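Mandalate racemase/muconate lactonizing enzyme (PDB 4E4U) probably abstracts a proton next to a substrate carboxylate, as enolase-superfamily enzymes of the mandelate racemase/muconate lactonizing type do, though its substrate is unassigned. Local coordinates at residues F232-P237 and I255-R260; T262-F267 and A292-T297. All blocks are in the same frame, centred on the assembly; numbering follows the deposited sequence.

Contact 1 of 2, residues F232-P237 and I255-R260; sequences FEEPVP and IATGER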
loop_
_atom_site.group_PDB
_atom_site.type_symbol
_atom_site.label_atom_id
_atom_site.label_comp_id
_atom_site.label_asym_id
_atom_site.label_seq_id
_atom_site.Cartn_x
_atom_site.Cartn_y
_atom_site.Cartn_z
ATOM N N PHE A 232 14.630 -19.887 11.456
ATOM C CA PHE A 232 13.450 -20.318 12.192
ATOM C C PHE A 232 12.569 -20.935 11.104
ATOM O O PHE A 232 12.065 -20.222 10.223
ATOM C CB PHE A 232 12.822 -19.078 12.823
ATOM C CG PHE A 232 11.598 -19.324 13.685
ATOM C CD1 PHE A 232 11.171 -20.596 14.050
ATOM C CD2 PHE A 232 10.859 -18.230 14.125
ATOM C CE1 PHE A 232 10.037 -20.754 14.858
ATOM C CE2 PHE A 232 9.741 -18.393 14.919
ATOM C CZ PHE A 232 9.330 -19.652 15.285
ATOM N N GLU A 233 12.444 -22.261 11.131
ATOM C CA GLU A 233 11.817 -23.030 10.055
ATOM C C GLU A 233 10.309 -23.150 10.250
ATOM O O GLU A 233 9.853 -23.359 11.371
ATOM C CB GLU A 233 12.423 -24.436 10.052
ATOM C CG GLU A 233 11.947 -25.362 8.948
ATOM C CD GLU A 233 12.942 -26.477 8.656
ATOM O OE1 GLU A 233 14.156 -26.274 8.868
ATOM O OE2 GLU A 233 12.516 -27.551 8.190
ATOM N N GLU A 234 9.541 -23.036 9.163
ATOM C CA GLU A 234 8.091 -23.272 9.201
ATOM C C GLU A 234 7.437 -22.804 10.503
ATOM O O GLU A 234 6.898 -23.614 11.263
ATOM C CB GLU A 234 7.783 -24.761 9.004
ATOM C CG GLU A 234 8.081 -25.310 7.622
ATOM C CD GLU A 234 7.162 -26.464 7.289
ATOM O OE1 GLU A 234 7.153 -27.453 8.051
ATOM O OE2 GLU A 234 6.410 -26.373 6.301
ATOM N N PRO A 235 7.486 -21.494 10.777
ATOM C CA PRO A 235 6.962 -21.062 12.078
ATOM C C PRO A 235 5.455 -21.253 12.211
ATOM O O PRO A 235 4.972 -21.385 13.330
ATOM C CB PRO A 235 7.335 -19.574 12.137
ATOM C CG PRO A 235 7.629 -19.190 10.707
ATOM C CD PRO A 235 8.184 -20.412 10.064
ATOM N N VAL A 236 4.741 -21.290 11.091
ATOM C CA VAL A 236 3.294 -21.449 11.085
ATOM C C VAL A 236 2.944 -22.454 9.986
ATOM O O VAL A 236 3.786 -22.759 9.136
ATOM C CB VAL A 236 2.573 -20.102 10.822
ATOM C CG1 VAL A 236 2.947 -19.071 11.884
ATOM C CG2 VAL A 236 2.883 -19.587 9.425
ATOM N N PRO A 237 1.707 -22.977 9.991
ATOM C CA PRO A 237 1.344 -23.917 8.929
ATOM C C PRO A 237 1.409 -23.279 7.545
ATOM O O PRO A 237 1.190 -22.069 7.401
ATOM C CB PRO A 237 -0.103 -24.283 9.271
ATOM C CG PRO A 237 -0.189 -24.098 10.754
ATOM C CD PRO A 237 0.655 -22.879 11.022
ATOM N N ILE A 255 13.577 -16.341 8.331
ATOM C CA ILE A 255 12.545 -17.365 8.218
ATOM C C ILE A 255 12.841 -18.267 7.029
ATOM O O ILE A 255 13.092 -17.791 5.915
ATOM C CB ILE A 255 11.132 -16.763 8.071
ATOM C CG1 ILE A 255 10.825 -15.823 9.248
ATOM C CG2 ILE A 255 10.086 -17.871 7.950
ATOM C CD1 ILE A 255 11.070 -16.416 10.631
ATOM N N ALA A 256 12.848 -19.573 7.287
ATOM C CA ALA A 256 13.017 -20.580 6.244
ATOM C C ALA A 256 11.736 -21.379 6.136
ATOM O O ALA A 256 11.147 -21.761 7.145
ATOM C CB ALA A 256 14.186 -21.511 6.577
ATOM N N THR A 257 11.306 -21.651 4.914
ATOM C CA THR A 257 10.154 -22.513 4.732
ATOM C C THR A 257 10.120 -23.073 3.324
ATOM O O THR A 257 10.870 -22.630 2.455
ATOM C CB THR A 257 8.839 -21.770 5.050
ATOM O OG1 THR A 257 7.827 -22.730 5.352
ATOM C CG2 THR A 257 8.412 -20.868 3.886
ATOM N N GLY A 258 9.237 -24.033 3.087
ATOM C CA GLY A 258 8.984 -24.460 1.726
ATOM C C GLY A 258 8.826 -25.938 1.486
ATOM O O GLY A 258 8.433 -26.332 0.385
ATOM N N GLU A 259 9.120 -26.772 2.480
ATOM C CA GLU A 259 9.076 -28.215 2.230
ATOM C C GLU A 259 7.669 -28.725 1.945
ATOM O O GLU A 259 7.508 -29.814 1.398
ATOM C CB GLU A 259 9.677 -29.001 3.384
ATOM C CG GLU A 259 8.780 -29.118 4.589
ATOM C CD GLU A 259 9.544 -29.601 5.795
ATOM O OE1 GLU A 259 9.314 -30.747 6.235
ATOM O OE2 GLU A 259 10.394 -28.829 6.290
ATOM N N ARG A 260 6.654 -27.938 2.304
ATOM C CA ARG A 260 5.267 -28.317 2.043
ATOM C C ARG A 260 4.621 -27.471 0.956
ATOM O O ARG A 260 3.406 -27.527 0.769
ATOM C CB ARG A 260 4.443 -28.271 3.329
ATOM C CG ARG A 260 4.830 -29.369 4.295
ATOM C CD ARG A 260 3.955 -29.365 5.505
ATOM N NE ARG A 260 4.410 -28.428 6.520
ATOM C CZ ARG A 260 3.743 -28.164 7.636
ATOM N NH1 ARG A 260 2.526 -28.678 7.828
ATOM N NH2 ARG A 260 4.279 -27.362 8.546
HETATM O O HOH W 1 6.580 -25.342 3.810
#

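Contact 2 of 2, residues T262-F267 and A292-T297; sequences TTKYEF and AKKIAT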
loop_
_atom_site.group_PDB
_atom_site.type_symbol
_atom_site.label_atom_id
_atom_site.label_comp_id
_atom_site.label_asym_id
_atom_site.label_seq_id
_atom_site.Cartn_x
_atom_site.Cartn_y
_atom_site.Cartn_z
ATOM N N THR A 262 4.639 -26.206 -3.275
ATOM C CA THR A 262 4.905 -26.811 -4.565
ATOM C C THR A 262 4.642 -25.821 -5.694
ATOM O O THR A 262 3.721 -25.006 -5.611
ATOM C CB THR A 262 4.070 -28.099 -4.767
ATOM O OG1 THR A 262 4.434 -28.702 -6.013
ATOM C CG2 THR A 262 2.564 -27.807 -4.730
ATOM N N THR A 263 5.451 -25.927 -6.748
ATOM C CA THR A 263 5.448 -25.063 -7.935
ATOM C C THR A 263 5.949 -23.644 -7.703
ATOM O O THR A 263 5.883 -23.097 -6.593
ATOM C CB THR A 263 4.072 -24.960 -8.667
ATOM O OG1 THR A 263 3.235 -23.970 -8.043
ATOM C CG2 THR A 263 3.361 -26.309 -8.757
ATOM N N LYS A 264 6.419 -23.039 -8.789
ATOM C CA LYS A 264 6.863 -21.656 -8.772
ATOM C C LYS A 264 5.742 -20.695 -8.380
ATOM O O LYS A 264 6.010 -19.631 -7.840
ATOM C CB LYS A 264 7.426 -21.281 -10.139
ATOM C CG LYS A 264 6.424 -21.425 -11.280
ATOM C CD LYS A 264 7.149 -21.430 -12.625
ATOM C CE LYS A 264 6.234 -21.807 -13.780
ATOM N NZ LYS A 264 5.763 -23.225 -13.675
ATOM N N TYR A 265 4.492 -21.063 -8.639
ATOM C CA TYR A 265 3.375 -20.177 -8.324
ATOM C C TYR A 265 3.209 -19.972 -6.817
ATOM O O TYR A 265 2.923 -18.870 -6.361
ATOM C CB TYR A 265 2.087 -20.705 -8.951
ATOM C CG TYR A 265 2.205 -20.873 -10.447
ATOM C CD1 TYR A 265 2.256 -19.763 -11.286
ATOM C CD2 TYR A 265 2.272 -22.135 -11.025
ATOM C CE1 TYR A 265 2.369 -19.912 -12.663
ATOM C CE2 TYR A 265 2.384 -22.290 -12.397
ATOM C CZ TYR A 265 2.427 -21.179 -13.207
ATOM O OH TYR A 265 2.538 -21.342 -14.564
ATOM N N GLU A 266 3.408 -21.034 -6.042
ATOM C CA GLU A 266 3.304 -20.928 -4.590
ATOM C C GLU A 266 4.491 -20.186 -3.994
ATOM O O GLU A 266 4.333 -19.369 -3.088
ATOM C CB GLU A 266 3.134 -22.304 -3.944
ATOM C CG GLU A 266 1.800 -22.926 -4.286
ATOM C CD GLU A 266 1.504 -24.220 -3.542
ATOM O OE1 GLU A 266 2.278 -24.618 -2.638
ATOM O OE2 GLU A 266 0.469 -24.842 -3.865
ATOM N N PHE A 267 5.689 -20.463 -4.500
ATOM C CA PHE A 267 6.854 -19.741 -4.017
ATOM C C PHE A 267 6.808 -18.258 -4.395
ATOM O O PHE A 267 7.276 -17.420 -3.636
ATOM C CB PHE A 267 8.152 -20.420 -4.450
ATOM C CG PHE A 267 8.460 -21.656 -3.656
ATOM C CD1 PHE A 267 9.112 -21.555 -2.434
ATOM C CD2 PHE A 267 8.052 -22.912 -4.100
ATOM C CE1 PHE A 267 9.386 -22.688 -1.686
ATOM C CE2 PHE A 267 8.322 -24.053 -3.353
ATOM C CZ PHE A 267 8.989 -23.936 -2.142
ATOM N N ALA A 292 12.193 -26.643 -9.992
ATOM C CA ALA A 292 13.033 -26.220 -8.870
ATOM C C ALA A 292 14.012 -25.114 -9.279
ATOM O O ALA A 292 14.241 -24.172 -8.531
ATOM C CB ALA A 292 13.772 -27.419 -8.270
ATOM N N LYS A 293 14.580 -25.228 -10.474
ATOM C CA LYS A 293 15.440 -24.176 -11.012
ATOM C C LYS A 293 14.667 -22.863 -11.141
ATOM O O LYS A 293 15.194 -21.786 -10.838
ATOM C CB LYS A 293 16.004 -24.597 -12.372
ATOM C CG LYS A 293 16.985 -23.618 -12.994
ATOM C CD LYS A 293 18.354 -23.729 -12.351
ATOM C CE LYS A 293 19.302 -22.687 -12.907
ATOM N NZ LYS A 293 20.673 -22.828 -12.347
ATOM N N LYS A 294 13.406 -22.950 -11.555
ATOM C CA LYS A 294 12.565 -21.763 -11.671
ATOM C C LYS A 294 12.314 -21.129 -10.299
ATOM O O LYS A 294 12.324 -19.903 -10.155
ATOM C CB LYS A 294 11.249 -22.105 -12.373
ATOM C CG LYS A 294 11.453 -22.428 -13.845
ATOM C CD LYS A 294 10.143 -22.676 -14.589
ATOM C CE LYS A 294 10.402 -23.003 -16.064
ATOM N NZ LYS A 294 9.133 -23.298 -16.790
ATOM N N ILE A 295 12.098 -21.964 -9.289
ATOM C CA ILE A 295 11.922 -21.467 -7.928
ATOM C C ILE A 295 13.209 -20.788 -7.439
ATOM O O ILE A 295 13.165 -19.709 -6.836
ATOM C CB ILE A 295 11.484 -22.606 -6.992
ATOM C CG1 ILE A 295 10.066 -23.041 -7.365
ATOM C CG2 ILE A 295 11.570 -22.167 -5.517
ATOM C CD1 ILE A 295 9.694 -24.421 -6.850
ATOM N N ALA A 296 14.361 -21.402 -7.717
ATOM C CA ALA A 296 15.636 -20.791 -7.345
ATOM C C ALA A 296 15.816 -19.423 -8.013
ATOM O O ALA A 296 16.372 -18.499 -7.419
ATOM C CB ALA A 296 16.790 -21.711 -7.699
ATOM N N THR A 297 15.339 -19.302 -9.247
ATOM C CA THR A 297 15.364 -18.040 -9.981
ATOM C C THR A 297 14.528 -16.958 -9.293
ATOM O O THR A 297 14.971 -15.805 -9.157
ATOM C CB THR A 297 14.857 -18.265 -11.418
ATOM O OG1 THR A 297 15.778 -19.119 -12.109
ATOM C CG2 THR A 297 14.716 -16.947 -12.169
#

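Contact 1 of 2, residues F232-P237 and I255-R260
Glu-234 and Arg-260 meet just past the C-terminal ends of two neighbouring parallel strands, 231-233 and 255-257, of the enolase-superfamily barrel; helix 241-249 makes the crossover of this beta-alpha-beta unit. Glu-234 buries the most surface here. Its extended chain crosses the Thr-257 side chain at about a right angle, CG 3.4 Å from its OG1, and ends in a salt bridge. Glu-234 OE2 takes the NE hydrogen of Arg-260 at 2.9 Å on its syn lone pair, while NH2 of Arg-260 reaches OE1 by a weaker, more bent bond. The two oxygens thus straddle one edge of the guanidinium, yet the planes are turned 68° apart. A bend at chi3 (-85°) in the arginine swings its guanidinium back to the glutamate. Phe-82 of a second subunit packs on both residues, and Thr-83 O of that subunit accepts a hydrogen bond from Arg-260 NH1.

Toward the strands, the backbone of Glu-234 carries the pairing one residue beyond strand 231-233: its N donates to Ala-256 O at 2.9 Å, and Ala-256 N donates to Phe-232 O. Ile-255 fills the face turned to the helices. Its CD1 lies 3.9 Å from Phe-232 CB, and its CG2 touches Pro-235 CD.

On the other face Glu-233 OE1 is held by Lys-164, Trp-231 and Gln-280, whereas its OE2 comes within 3.1 Å of Glu-259 OE2, with carboxylate planes 60° apart and no hydrogen bond between them. Acidic groups gathered at the C-terminal strand ends are consistent with the metal-binding site of the enolase superfamily. A water links the Glu-234 carboxylate to the backbone after strand 255-257: it donates to Glu-234 OE2 at 2.7 Å and accepts from Arg-260 N and, weakly, from Gly-258 N.

Contact 2 of 2, residues T262-F267 and A292-T297
Ile-295 sets its CG2 methyl over one face of the Phe-267 ring, 3.9 Å from the centroid and 21° off the ring normal, a CH-pi contact between helices 263-272 and 289-301. Both are outer helices of the barrel domain, and these short segments run nearly parallel, 24° apart, with axes 9.0 Å from each other. With CG1 opposite its carbonyl carbon (chi1 -68°), Ile-295 spreads both branches against the ring: CG2 sits nearest CG, displaced toward the rim, while CD1 comes to 3.5 Å from Phe-267 CD2. The same isoleucine lays CG1 3.8 Å from the CA of Lys-264 and so packs on the backbone of helix 263-272.

Lys-264 and Lys-294 lie side by side and point the same way, touching through their aliphatic CD atoms at 3.8 Å. Lys-264 bends at its last torsion, and the NZ atoms of Lys-264 and Lys-294 are 4.6 Å apart. Lys-264 NZ pairs with Glu-291, and Lys-294 NZ with Glu-71 and with Glu-300 of a fourth subunit. The methylenes therefore pack as hydrocarbon, while these carboxylates probably offset the repulsion between the two ammonium groups.

In the fold
Both contacts are buried within the barrel domain, but they occupy different layers. Contact 1 joins adjacent strands and the turns after them, using backbone bonds, a salt bridge, a water and close carboxylates; contact 2 joins outer helices and has no hydrogen bond between its segments, relying on hydrocarbon and an aromatic face. They are consecutive along the chain: strand 255-257 of the first leads into helix 263-272 of the second, and the two touch where Gly-258 O packs on Phe-267 CZ at 3.5 Å. Both also reach the second subunit, whose Arg-85 hydrogen-bonds the backbone O of Arg-260 in contact 1 and forms a salt bridge with Glu-266 of contact 2.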